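Local atomic coordinates of putative peptide ABC-transport system periplasmic peptide-binding protein (Campylobacter jejuni, PDB entry 4OEV), a protein that binds nickel in the bacterial periplasm and probably delivers it to an ABC-type importer, although its family is generally assigned to peptide transport. Residues I197-S201 with S339-L343; A280-P286 with F456-L460; E334-N340 with K363-A369; R344-A348 with F380-W384. One frame throughout, in Å; residues are numbered along the deposited sequence.

In the fold
Contacts 1, 3 and 4 cluster on one side of the chain's centre, with contacts 3 and 4 about 8 Å apart between centres and contact 1 about 12 Å from each. All three draw on one beta-alpha-beta unit: strand 329-338, helix 342-357 and strand 361-367. Contact 3 pairs its strands, contact 4 sets its helix against strand 379-384, and contact 1 ties the strand-to-helix turn to residues 197-201, earlier in the chain. Contact 2 lies about 12 Å from contact 4, whose strand shares its sheet, and its segments enclose contacts 3 and 4 in sequence. Contacts 3 and 4 supply oxalate-pocket residues, while side chains of contacts 1 and 2 come within about 9 Å of oxalate.

Contact 1: residues I197-S201 with S339-L343; sequences IFDPS and SNDPL
Asn340 lays its carboxamide over one face of the Phe198 ring, the two planes only 16° apart, while its CB sits 3.8 Å from the ring centroid, almost on the ring normal. The amide is stacked toward the rim of the ring, with CG nearest CD2 and CE2, and the two side chains run across each other at about a right angle. Within this stack ND2 also reaches back to the backbone, donating to Phe198 O at 2.7 Å in a virtually straight bond (N-H...O 178°). The acceptor lies in the amide plane, yet the donor stands above the carbonyl plane. Asn340 CG sits between its own backbone N and carbonyl carbon (chi1 53°), which turns the amide onto the ring. Asparagine suits the place because one flat group can both stack and donate, and its other end, OD1, is taken by Ala369 N.

Each segment here is the start of a helix, 200-208 or 342-357, with an Asp-Pro pair at its entrance. Asp199 and Asp341 are the N-caps, accepting from Ser201 N (2.9 Å to Asp199 OD2) and Leu343 N (3.0 Å to Asp341 OD1). Proline suits the first turn, where no N-H is needed. The two proline rings reach toward each other, Pro200 CG lying 3.4 Å from Pro342 CD, a tight approach, while Pro200 CD rests 3.1 Å from Asn340 O.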
loop_
_atom_site.group_PDB
_atom_site.type_symbol
_atom_site.label_atom_id
_atom_site.label_comp_id
_atom_site.label_asym_id
_atom_site.label_seq_id
_atom_site.Cartn_x
_atom_site.Cartn_y
_atom_site.Cartn_z
ATOM N N ILE A 197 7.372 15.348 1.209
ATOM C CA ILE A 197 8.755 15.160 1.708
ATOM C C ILE A 197 9.082 13.685 1.761
ATOM O O ILE A 197 8.662 12.984 2.700
ATOM C CB ILE A 197 8.960 15.810 3.103
ATOM C CG1 ILE A 197 8.656 17.302 3.039
ATOM C CG2 ILE A 197 10.408 15.560 3.607
ATOM C CD1 ILE A 197 8.753 18.023 4.412
ATOM N N PHE A 198 9.836 13.201 0.763
ATOM C CA PHE A 198 10.039 11.759 0.643
ATOM C C PHE A 198 11.304 11.262 1.361
ATOM O O PHE A 198 11.609 10.068 1.316
ATOM C CB PHE A 198 10.023 11.340 -0.850
ATOM C CG PHE A 198 11.317 11.612 -1.647
ATOM C CD1 PHE A 198 12.276 12.542 -1.244
ATOM C CD2 PHE A 198 11.546 10.911 -2.848
ATOM C CE1 PHE A 198 13.432 12.768 -1.999
ATOM C CE2 PHE A 198 12.699 11.132 -3.609
ATOM C CZ PHE A 198 13.652 12.063 -3.176
ATOM N N ASP A 199 12.020 12.172 2.019
ATOM C CA ASP A 199 13.233 11.829 2.782
ATOM C C ASP A 199 13.021 12.261 4.237
ATOM O O ASP A 199 12.850 13.440 4.487
ATOM C CB ASP A 199 14.454 12.520 2.171
ATOM C CG ASP A 199 15.774 12.152 2.863
ATOM O OD1 ASP A 199 16.798 12.096 2.151
ATOM O OD2 ASP A 199 15.800 11.913 4.097
ATOM N N PRO A 200 12.973 11.295 5.178
ATOM C CA PRO A 200 12.661 11.538 6.597
ATOM C C PRO A 200 13.720 12.393 7.329
ATOM O O PRO A 200 13.411 13.018 8.372
ATOM C CB PRO A 200 12.623 10.125 7.203
ATOM C CG PRO A 200 13.583 9.286 6.265
ATOM C CD PRO A 200 13.332 9.878 4.907
ATOM N N SER A 201 14.941 12.456 6.807
ATOM C CA SER A 201 15.920 13.331 7.446
ATOM C C SER A 201 15.503 14.794 7.187
ATOM O O SER A 201 15.734 15.695 8.003
ATOM C CB SER A 201 17.342 13.033 6.922
ATOM O OG SER A 201 17.465 13.429 5.565
ATOM N N SER A 339 17.067 5.590 -2.296
ATOM C CA SER A 339 18.135 6.262 -1.543
ATOM C C SER A 339 17.606 7.261 -0.522
ATOM O O SER A 339 18.331 7.624 0.402
ATOM C CB SER A 339 19.128 6.943 -2.493
ATOM O OG SER A 339 18.488 7.911 -3.296
ATOM N N ASN A 340 16.359 7.709 -0.701
ATOM C CA ASN A 340 15.712 8.631 0.240
ATOM C C ASN A 340 15.116 7.890 1.437
ATOM O O ASN A 340 14.556 8.512 2.360
ATOM C CB ASN A 340 14.610 9.414 -0.467
ATOM C CG ASN A 340 13.620 8.479 -1.176
ATOM O OD1 ASN A 340 13.989 7.761 -2.088
ATOM N ND2 ASN A 340 12.382 8.478 -0.739
ATOM N N ASP A 341 15.182 6.560 1.412
ATOM C CA ASP A 341 14.669 5.758 2.544
ATOM C C ASP A 341 15.822 5.043 3.281
ATOM O O ASP A 341 16.346 4.023 2.782
ATOM C CB ASP A 341 13.650 4.750 2.052
ATOM C CG ASP A 341 12.920 4.030 3.195
ATOM O OD1 ASP A 341 13.492 3.926 4.307
ATOM O OD2 ASP A 341 11.760 3.581 2.955
ATOM N N PRO A 342 16.172 5.548 4.484
ATOM C CA PRO A 342 17.374 5.054 5.152
ATOM C C PRO A 342 17.206 3.611 5.560
ATOM O O PRO A 342 18.221 2.903 5.587
ATOM C CB PRO A 342 17.532 5.958 6.377
ATOM C CG PRO A 342 16.093 6.434 6.712
ATOM C CD PRO A 342 15.444 6.551 5.305
ATOM N N LEU A 343 15.968 3.180 5.808
ATOM C CA LEU A 343 15.707 1.807 6.218
ATOM C C LEU A 343 16.039 0.845 5.084
ATOM O O LEU A 343 16.717 -0.186 5.281
ATOM C CB LEU A 343 14.267 1.655 6.669
ATOM C CG LEU A 343 13.896 0.226 7.057
ATOM C CD1 LEU A 343 14.890 -0.279 8.093
ATOM C CD2 LEU A 343 12.517 0.224 7.650
#

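Contact 2: residues A280-P286 with F456-L460; sequences AFVANHP and FLAYL
The rings of Phe281 and Tyr459 run alongside each other, nearly parallel (11° apart), but one is displaced so that little of either lies over the other. The Phe281 face meets Tyr459 CB, 3.6 Å from the ring centroid in a CH-pi contact, and Phe281 CE1 comes to 3.4 Å from Tyr459 CD2. Tyr459 CD2 also receives the methyl of Ala283, a residue small enough to fit in against the tyrosine and Phe456 CB. The Phe456 ring has His285 CA over the centre of one face, and Pro286 CB packs against its CE1. With CG anti to the carbonyl carbon (chi1 -78°), Phe456 carries this ring against the backbone of residues 284-286.

These residues belong to an antiparallel pairing of strand 280-282 with the long strand 454-467. Phe281 and Tyr459 form the hydrogen-bonded pair, with Phe281 N to Tyr459 O at 2.9 Å and Tyr459 N to Phe281 O at 2.7 Å. Ala280 and Leu460 form a non-hydrogen-bonded pair on the other face. On the other edge of strand 454-467, Leu457 and Ala458 both lie opposite Arg242, a classic beta bulge. Past the end of strand 280-282, Ala283 N still donates to Leu457 O at 2.9 Å.

Farther out comes the polar rim. The Tyr459 hydroxyl donates to His285 O at 2.6 Å, on a lone pair in the carbonyl plane, and accepts from Glu288 N. Lys268 NZ gathers Ala283 O, Phe456 O and Asn284 OD1, while His285 NE2 bonds Asn293 OD1.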
loop_
_atom_site.group_PDB
_atom_site.type_symbol
_atom_site.label_atom_id
_atom_site.label_comp_id
_atom_site.label_asym_id
_atom_site.label_seq_id
_atom_site.Cartn_x
_atom_site.Cartn_y
_atom_site.Cartn_z
ATOM N N ALA A 280 9.725 -3.441 14.697
ATOM C CA ALA A 280 9.451 -4.359 13.582
ATOM C C ALA A 280 9.338 -5.799 14.079
ATOM O O ALA A 280 9.764 -6.104 15.194
ATOM C CB ALA A 280 10.538 -4.242 12.533
ATOM N N PHE A 281 8.770 -6.680 13.262
ATOM C CA PHE A 281 8.832 -8.093 13.580
ATOM C C PHE A 281 9.207 -8.832 12.293
ATOM O O PHE A 281 8.990 -8.322 11.182
ATOM C CB PHE A 281 7.529 -8.630 14.253
ATOM C CG PHE A 281 6.316 -8.848 13.334
ATOM C CD1 PHE A 281 6.197 -9.997 12.533
ATOM C CD2 PHE A 281 5.210 -7.968 13.390
ATOM C CE1 PHE A 281 5.045 -10.201 11.727
ATOM C CE2 PHE A 281 4.056 -8.164 12.613
ATOM C CZ PHE A 281 3.967 -9.272 11.780
ATOM N N VAL A 282 9.867 -9.978 12.456
ATOM C CA VAL A 282 10.316 -10.762 11.294
ATOM C C VAL A 282 9.119 -11.160 10.418
ATOM O O VAL A 282 8.118 -11.645 10.949
ATOM C CB VAL A 282 11.070 -12.021 11.709
ATOM C CG1 VAL A 282 11.460 -12.832 10.441
ATOM C CG2 VAL A 282 12.312 -11.648 12.564
ATOM N N ALA A 283 9.234 -10.935 9.098
ATOM C CA ALA A 283 8.247 -11.326 8.109
ATOM C C ALA A 283 8.657 -12.600 7.357
ATOM O O ALA A 283 9.836 -12.825 7.071
ATOM C CB ALA A 283 8.009 -10.187 7.092
ATOM N N ASN A 284 7.653 -13.385 6.992
ATOM C CA ASN A 284 7.823 -14.618 6.227
ATOM C C ASN A 284 6.836 -14.699 5.083
ATOM O O ASN A 284 7.081 -15.366 4.092
ATOM C CB ASN A 284 7.644 -15.831 7.155
ATOM C CG ASN A 284 8.886 -16.120 7.946
ATOM O OD1 ASN A 284 9.963 -16.291 7.359
ATOM N ND2 ASN A 284 8.755 -16.180 9.287
ATOM N N HIS A 285 5.708 -14.021 5.217
ATOM C CA HIS A 285 4.741 -14.018 4.109
ATOM C C HIS A 285 3.860 -12.746 4.180
ATOM O O HIS A 285 4.013 -11.962 5.111
ATOM C CB HIS A 285 3.927 -15.322 4.118
ATOM C CG HIS A 285 2.832 -15.388 5.143
ATOM N ND1 HIS A 285 1.699 -14.600 5.091
ATOM C CD2 HIS A 285 2.654 -16.227 6.192
ATOM C CE1 HIS A 285 0.902 -14.910 6.089
ATOM N NE2 HIS A 285 1.451 -15.899 6.772
ATOM N N PRO A 286 2.989 -12.505 3.175
ATOM C CA PRO A 286 2.483 -11.124 3.068
ATOM C C PRO A 286 1.143 -10.873 3.771
ATOM O O PRO A 286 0.572 -9.764 3.660
ATOM C CB PRO A 286 2.333 -10.946 1.568
ATOM C CG PRO A 286 1.928 -12.299 1.094
ATOM C CD PRO A 286 2.541 -13.322 2.037
ATOM N N PHE A 456 11.252 -12.252 2.266
ATOM C CA PHE A 456 10.478 -11.399 3.198
ATOM C C PHE A 456 11.387 -11.043 4.370
ATOM O O PHE A 456 12.106 -11.899 4.859
ATOM C CB PHE A 456 9.231 -12.080 3.701
ATOM C CG PHE A 456 8.110 -12.074 2.719
ATOM C CD1 PHE A 456 7.092 -11.122 2.831
ATOM C CD2 PHE A 456 8.052 -12.992 1.706
ATOM C CE1 PHE A 456 6.022 -11.096 1.951
ATOM C CE2 PHE A 456 6.946 -12.959 0.775
ATOM C CZ PHE A 456 5.951 -12.012 0.934
ATOM N N LEU A 457 11.337 -9.804 4.830
ATOM C CA LEU A 457 12.288 -9.388 5.873
ATOM C C LEU A 457 11.558 -9.000 7.152
ATOM O O LEU A 457 11.722 -9.667 8.172
ATOM C CB LEU A 457 13.144 -8.241 5.352
ATOM C CG LEU A 457 14.015 -8.670 4.164
ATOM C CD1 LEU A 457 14.578 -7.425 3.436
ATOM C CD2 LEU A 457 15.174 -9.537 4.686
ATOM N N ALA A 458 10.723 -7.951 7.123
ATOM C CA ALA A 458 10.120 -7.518 8.369
ATOM C C ALA A 458 8.811 -6.720 8.168
ATOM O O ALA A 458 8.664 -6.006 7.178
ATOM C CB ALA A 458 11.096 -6.673 9.162
ATOM N N TYR A 459 7.909 -6.845 9.130
ATOM C CA TYR A 459 6.736 -5.970 9.254
ATOM C C TYR A 459 7.111 -4.763 10.124
ATOM O O TYR A 459 7.814 -4.921 11.106
ATOM C CB TYR A 459 5.571 -6.717 9.883
ATOM C CG TYR A 459 4.807 -7.584 8.891
ATOM C CD1 TYR A 459 3.630 -7.137 8.303
ATOM C CD2 TYR A 459 5.235 -8.866 8.588
ATOM C CE1 TYR A 459 2.903 -7.945 7.406
ATOM C CE2 TYR A 459 4.530 -9.679 7.675
ATOM C CZ TYR A 459 3.367 -9.221 7.102
ATOM O OH TYR A 459 2.676 -10.020 6.212
ATOM N N LEU A 460 6.690 -3.566 9.717
ATOM C CA LEU A 460 7.095 -2.328 10.379
ATOM C C LEU A 460 6.038 -1.702 11.302
ATOM O O LEU A 460 4.822 -1.742 11.007
ATOM C CB LEU A 460 7.469 -1.301 9.320
ATOM C CG LEU A 460 8.436 -1.727 8.257
ATOM C CD1 LEU A 460 8.628 -0.544 7.330
ATOM C CD2 LEU A 460 9.804 -2.133 8.920
#

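Contact 3: residues E334-N340 with K363-A369; sequences EIWAMSN and KVVAKPA
Ile335 N donates to Lys363 O at 2.9 Å, opening a ladder of parallel strand bonds that alternates between the two strands. Val365 receives and gives in turn: its N reaches Ile335 O at 2.8 Å, and its O takes Ala337 N. Lys367 repeats the pattern, donating to Ala337 O and accepting from Ser339 N, the first residue past strand 329-338. Beyond the ladder a side chain takes over: Asn340 OD1 accepts from Ala369 N at 2.9 Å, standing in for a backbone carbonyl, while its ND2 is taken by Phe198 O. Pro368 has no N-H to offer, so Ser339 OG, although close to its nitrogen, makes no bond with it.

On the face bearing Glu334, Trp336 and Val365, the valine methyl CG1 sits 3.4 Å from the centroid of the indole's six-membered ring, nearly on its normal. Lys367 CG adds aliphatic cover near Trp336 CZ3 (3.7 Å). The indole N-H is satisfied within its own strand by Glu334 OE2 at 2.8 Å from NE1, in the ring plane, which fixes the rotation of the tryptophan over the valine. Lys363 NZ stays beyond salt-bridge distance of Glu334 OE1.

This pairing closes the beta-alpha-beta unit whose crossover is helix 342-357. With the backbone bonds continued by Asn340 OD1, the strand ends are held together where Met338, its SD on Ala369 CB, touches the bound oxalate.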
loop_
_atom_site.group_PDB
_atom_site.type_symbol
_atom_site.label_atom_id
_atom_site.label_comp_id
_atom_site.label_asym_id
_atom_site.label_seq_id
_atom_site.Cartn_x
_atom_site.Cartn_y
_atom_site.Cartn_z
ATOM N N GLU A 334 22.447 -7.090 -8.967
ATOM C CA GLU A 334 22.356 -5.810 -8.260
ATOM C C GLU A 334 21.204 -5.787 -7.288
ATOM O O GLU A 334 20.176 -6.423 -7.524
ATOM C CB GLU A 334 22.213 -4.663 -9.237
ATOM C CG GLU A 334 23.396 -4.532 -10.145
ATOM C CD GLU A 334 23.175 -3.526 -11.238
ATOM O OE1 GLU A 334 24.197 -3.102 -11.809
ATOM O OE2 GLU A 334 21.984 -3.186 -11.533
ATOM N N ILE A 335 21.384 -5.072 -6.179
ATOM C CA ILE A 335 20.291 -4.858 -5.224
ATOM C C ILE A 335 19.979 -3.363 -5.197
ATOM O O ILE A 335 20.840 -2.573 -4.809
ATOM C CB ILE A 335 20.681 -5.330 -3.811
ATOM C CG1 ILE A 335 21.071 -6.811 -3.814
ATOM C CG2 ILE A 335 19.565 -5.078 -2.838
ATOM C CD1 ILE A 335 21.902 -7.200 -2.561
ATOM N N TRP A 336 18.777 -2.962 -5.612
ATOM C CA TRP A 336 18.452 -1.547 -5.697
ATOM C C TRP A 336 17.600 -1.081 -4.507
ATOM O O TRP A 336 16.687 -1.795 -4.070
ATOM C CB TRP A 336 17.716 -1.258 -7.012
ATOM C CG TRP A 336 18.634 -1.252 -8.232
ATOM C CD1 TRP A 336 19.375 -2.309 -8.728
ATOM C CD2 TRP A 336 18.890 -0.147 -9.099
ATOM N NE1 TRP A 336 20.083 -1.911 -9.844
ATOM C CE2 TRP A 336 19.801 -0.592 -10.092
ATOM C CE3 TRP A 336 18.453 1.187 -9.124
ATOM C CZ2 TRP A 336 20.264 0.245 -11.105
ATOM C CZ3 TRP A 336 18.929 2.026 -10.135
ATOM C CH2 TRP A 336 19.818 1.541 -11.110
ATOM N N ALA A 337 17.899 0.106 -3.972
ATOM C CA ALA A 337 17.129 0.643 -2.844
ATOM C C ALA A 337 16.799 2.087 -3.110
ATOM O O ALA A 337 17.592 2.805 -3.730
ATOM C CB ALA A 337 17.920 0.522 -1.482
ATOM N N MET A 338 15.620 2.510 -2.636
ATOM C CA MET A 338 15.279 3.925 -2.614
ATOM C C MET A 338 16.260 4.692 -1.724
ATOM O O MET A 338 16.260 4.464 -0.517
ATOM C CB MET A 338 13.859 4.112 -2.075
ATOM C CG MET A 338 12.756 3.402 -2.881
ATOM S SD MET A 338 11.240 3.676 -1.996
ATOM C CE MET A 338 9.992 2.899 -3.050
ATOM N N SER A 339 17.067 5.590 -2.296
ATOM C CA SER A 339 18.135 6.262 -1.543
ATOM C C SER A 339 17.606 7.261 -0.522
ATOM O O SER A 339 18.331 7.624 0.402
ATOM C CB SER A 339 19.128 6.943 -2.493
ATOM O OG SER A 339 18.488 7.911 -3.296
ATOM N N ASN A 340 16.359 7.709 -0.701
ATOM C CA ASN A 340 15.712 8.631 0.240
ATOM C C ASN A 340 15.116 7.890 1.437
ATOM O O ASN A 340 14.556 8.512 2.360
ATOM C CB ASN A 340 14.610 9.414 -0.467
ATOM C CG ASN A 340 13.620 8.479 -1.176
ATOM O OD1 ASN A 340 13.989 7.761 -2.088
ATOM N ND2 ASN A 340 12.382 8.478 -0.739
ATOM N N LYS A 363 25.911 -5.989 -5.743
ATOM C CA LYS A 363 26.249 -4.576 -5.791
ATOM C C LYS A 363 25.081 -3.757 -5.324
ATOM O O LYS A 363 23.987 -3.905 -5.895
ATOM C CB LYS A 363 26.611 -4.185 -7.228
ATOM C CG LYS A 363 26.935 -2.705 -7.405
ATOM C CD LYS A 363 27.123 -2.362 -8.875
ATOM C CE LYS A 363 27.345 -0.867 -9.055
ATOM N NZ LYS A 363 27.676 -0.503 -10.476
ATOM N N VAL A 364 25.271 -2.883 -4.340
ATOM C CA VAL A 364 24.115 -2.084 -3.885
ATOM C C VAL A 364 23.999 -0.814 -4.726
ATOM O O VAL A 364 24.967 -0.098 -4.942
ATOM C CB VAL A 364 24.196 -1.755 -2.383
ATOM C CG1 VAL A 364 23.027 -0.833 -1.960
ATOM C CG2 VAL A 364 24.123 -3.055 -1.564
ATOM N N VAL A 365 22.807 -0.571 -5.270
ATOM C CA VAL A 365 22.603 0.620 -6.073
ATOM C C VAL A 365 21.475 1.446 -5.436
ATOM O O VAL A 365 20.333 1.047 -5.459
ATOM C CB VAL A 365 22.261 0.252 -7.540
ATOM C CG1 VAL A 365 22.118 1.525 -8.389
ATOM C CG2 VAL A 365 23.328 -0.757 -8.118
ATOM N N ALA A 366 21.810 2.603 -4.884
ATOM C CA ALA A 366 20.803 3.412 -4.164
ATOM C C ALA A 366 20.522 4.655 -4.995
ATOM O O ALA A 366 21.448 5.408 -5.276
ATOM C CB ALA A 366 21.325 3.771 -2.740
ATOM N N LYS A 367 19.274 4.825 -5.440
ATOM C CA LYS A 367 18.860 5.988 -6.247
ATOM C C LYS A 367 17.504 6.496 -5.699
ATOM O O LYS A 367 16.787 5.738 -5.052
ATOM C CB LYS A 367 18.727 5.605 -7.730
ATOM C CG LYS A 367 20.024 5.096 -8.398
ATOM C CD LYS A 367 21.045 6.189 -8.626
ATOM C CE LYS A 367 22.334 5.639 -9.223
ATOM N NZ LYS A 367 23.440 6.654 -9.224
ATOM N N PRO A 368 17.143 7.759 -5.970
ATOM C CA PRO A 368 15.904 8.336 -5.405
ATOM C C PRO A 368 14.645 7.636 -5.890
ATOM O O PRO A 368 14.553 7.386 -7.084
ATOM C CB PRO A 368 15.919 9.781 -5.921
ATOM C CG PRO A 368 17.330 10.055 -6.250
ATOM C CD PRO A 368 17.895 8.751 -6.749
ATOM N N ALA A 369 13.701 7.343 -4.992
ATOM C CA ALA A 369 12.395 6.790 -5.358
ATOM C C ALA A 369 11.854 7.527 -6.561
ATOM O O ALA A 369 12.063 8.725 -6.687
ATOM C CB ALA A 369 11.397 6.895 -4.185
#

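Contact 4: residues R344-A348 with F380-W384; sequences RVSLA and FLIGW. With OXL (oxalate ion), chain D.
Arg344 leaves its helix with CG anti to the carbonyl carbon (chi1 -50°) and runs extended from CG to NE, a reach that carries its guanidinium past Leu381 to the bound oxalate. Helix 342-357 is the crossover of a beta-alpha-beta unit, and here its first turns lie against strand 379-384, at the ligand pocket of this solute-binding protein.

The guanidinium is used along its edge. NH2 donates twice: to Leu381 O at 2.9 Å, on a lone pair and in both the carbonyl and guanidinium planes, and to oxalate O1 at 2.7 Å. NH1 holds oxalate O3 at 2.8 Å, so one carboxylate is gripped by two nitrogens, a task that suits arginine's planar, multiply donating group. Asp341 OD2 forms a salt bridge with NE, a second-shell partner that positions the group and probably balances part of its charge.

Below the charged end the packing is apolar. Leu381 points toward the helix and crosses Leu347 at about a right angle, CD1 to CD1 at 3.8 Å; leucine suits this buried place, offering only methyls. The strand neighbours on both sides of Leu381 turn to the ligand: Ile382 brings CG1 to 3.5 Å from oxalate O1, and Phe380 presents the edge of its ring to the same oxygen. Gly383, whose lack of a side chain lets the guanidinium lie close to the strand, adds a weak bond from its N to O1. Nickel is bound by His26, His480 and His481 of the same site, and the Trp384 face lies under the other carboxylate, its CZ3 3.3 Å from oxalate O4.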
loop_
_atom_site.group_PDB
_atom_site.type_symbol
_atom_site.label_atom_id
_atom_site.label_comp_id
_atom_site.label_asym_id
_atom_site.label_seq_id
_atom_site.Cartn_x
_atom_site.Cartn_y
_atom_site.Cartn_z
ATOM N N ARG A 344 15.625 1.217 3.883
ATOM C CA ARG A 344 15.853 0.355 2.722
ATOM C C ARG A 344 17.318 0.342 2.327
ATOM O O ARG A 344 17.848 -0.721 1.961
ATOM C CB ARG A 344 14.974 0.799 1.543
ATOM C CG ARG A 344 13.523 0.969 1.925
ATOM C CD ARG A 344 12.646 0.935 0.689
ATOM N NE ARG A 344 11.270 1.426 0.869
ATOM C CZ ARG A 344 10.215 0.990 0.162
ATOM N NH1 ARG A 344 8.999 1.518 0.338
ATOM N NH2 ARG A 344 10.358 -0.011 -0.705
ATOM N N VAL A 345 17.991 1.495 2.395
ATOM C CA VAL A 345 19.428 1.539 2.150
ATOM C C VAL A 345 20.169 0.625 3.125
ATOM O O VAL A 345 21.065 -0.146 2.707
ATOM C CB VAL A 345 20.011 2.969 2.290
ATOM C CG1 VAL A 345 21.552 2.922 2.276
ATOM C CG2 VAL A 345 19.426 3.889 1.205
ATOM N N SER A 346 19.812 0.706 4.412
ATOM C CA SER A 346 20.452 -0.138 5.426
ATOM C C SER A 346 20.202 -1.603 5.133
ATOM O O SER A 346 21.096 -2.429 5.210
ATOM C CB SER A 346 19.953 0.203 6.827
ATOM O OG SER A 346 20.522 1.432 7.262
ATOM N N LEU A 347 18.958 -1.930 4.808
ATOM C CA LEU A 347 18.632 -3.297 4.454
ATOM C C LEU A 347 19.369 -3.845 3.229
ATOM O O LEU A 347 19.775 -5.007 3.250
ATOM C CB LEU A 347 17.108 -3.414 4.224
ATOM C CG LEU A 347 16.289 -3.374 5.511
ATOM C CD1 LEU A 347 14.787 -3.288 5.103
ATOM C CD2 LEU A 347 16.581 -4.555 6.432
ATOM N N ALA A 348 19.534 -3.035 2.171
ATOM C CA ALA A 348 20.258 -3.450 0.978
ATOM C C ALA A 348 21.730 -3.733 1.337
ATOM O O ALA A 348 22.352 -4.667 0.794
ATOM C CB ALA A 348 20.185 -2.400 -0.098
ATOM N N PHE A 380 15.151 -5.593 -5.757
ATOM C CA PHE A 380 14.652 -4.297 -5.293
ATOM C C PHE A 380 14.162 -4.429 -3.855
ATOM O O PHE A 380 13.462 -5.392 -3.541
ATOM C CB PHE A 380 13.490 -3.816 -6.233
ATOM C CG PHE A 380 12.913 -2.477 -5.860
ATOM C CD1 PHE A 380 13.609 -1.308 -6.135
ATOM C CD2 PHE A 380 11.658 -2.398 -5.252
ATOM C CE1 PHE A 380 13.058 -0.066 -5.798
ATOM C CE2 PHE A 380 11.097 -1.148 -4.915
ATOM C CZ PHE A 380 11.807 0.005 -5.167
ATOM N N LEU A 381 14.548 -3.484 -2.980
ATOM C CA LEU A 381 14.128 -3.506 -1.586
ATOM C C LEU A 381 12.701 -2.928 -1.568
ATOM O O LEU A 381 12.550 -1.719 -1.482
ATOM C CB LEU A 381 15.071 -2.663 -0.702
ATOM C CG LEU A 381 15.227 -3.188 0.737
ATOM C CD1 LEU A 381 13.892 -3.306 1.431
ATOM C CD2 LEU A 381 15.876 -4.554 0.735
ATOM N N ILE A 382 11.721 -3.816 -1.663
ATOM C CA ILE A 382 10.297 -3.507 -1.959
ATOM C C ILE A 382 9.454 -3.506 -0.679
ATOM O O ILE A 382 9.932 -3.943 0.370
ATOM C CB ILE A 382 9.745 -4.580 -2.949
ATOM C CG1 ILE A 382 8.456 -4.099 -3.686
ATOM C CG2 ILE A 382 9.375 -5.876 -2.132
ATOM C CD1 ILE A 382 8.146 -4.963 -4.905
ATOM N N GLY A 383 8.191 -3.009 -0.724
ATOM C CA GLY A 383 7.374 -3.072 0.463
ATOM C C GLY A 383 5.898 -3.093 -0.069
ATOM O O GLY A 383 5.681 -2.587 -1.168
ATOM N N TRP A 384 4.975 -3.726 0.657
ATOM C CA TRP A 384 3.507 -3.700 0.338
ATOM C C TRP A 384 2.781 -3.960 1.619
ATOM O O TRP A 384 3.403 -4.295 2.606
ATOM C CB TRP A 384 3.087 -4.791 -0.683
ATOM C CG TRP A 384 3.704 -4.700 -2.016
ATOM C CD1 TRP A 384 4.626 -5.576 -2.572
ATOM C CD2 TRP A 384 3.478 -3.692 -2.976
ATOM N NE1 TRP A 384 4.981 -5.134 -3.829
ATOM C CE2 TRP A 384 4.265 -3.996 -4.104
ATOM C CE3 TRP A 384 2.630 -2.575 -3.024
ATOM C CZ2 TRP A 384 4.255 -3.199 -5.251
ATOM C CZ3 TRP A 384 2.641 -1.782 -4.159
ATOM C CH2 TRP A 384 3.427 -2.112 -5.256
HETATM C C1 OXL D . 7.434 -0.017 -2.599
HETATM C C2 OXL D . 6.351 -0.183 -3.660
HETATM O O1 OXL D . 8.490 -0.775 -2.513
HETATM O O2 OXL D . 6.718 -0.657 -4.750
HETATM O O3 OXL D . 7.274 0.943 -1.819
HETATM O O4 OXL D . 5.161 0.283 -3.510
#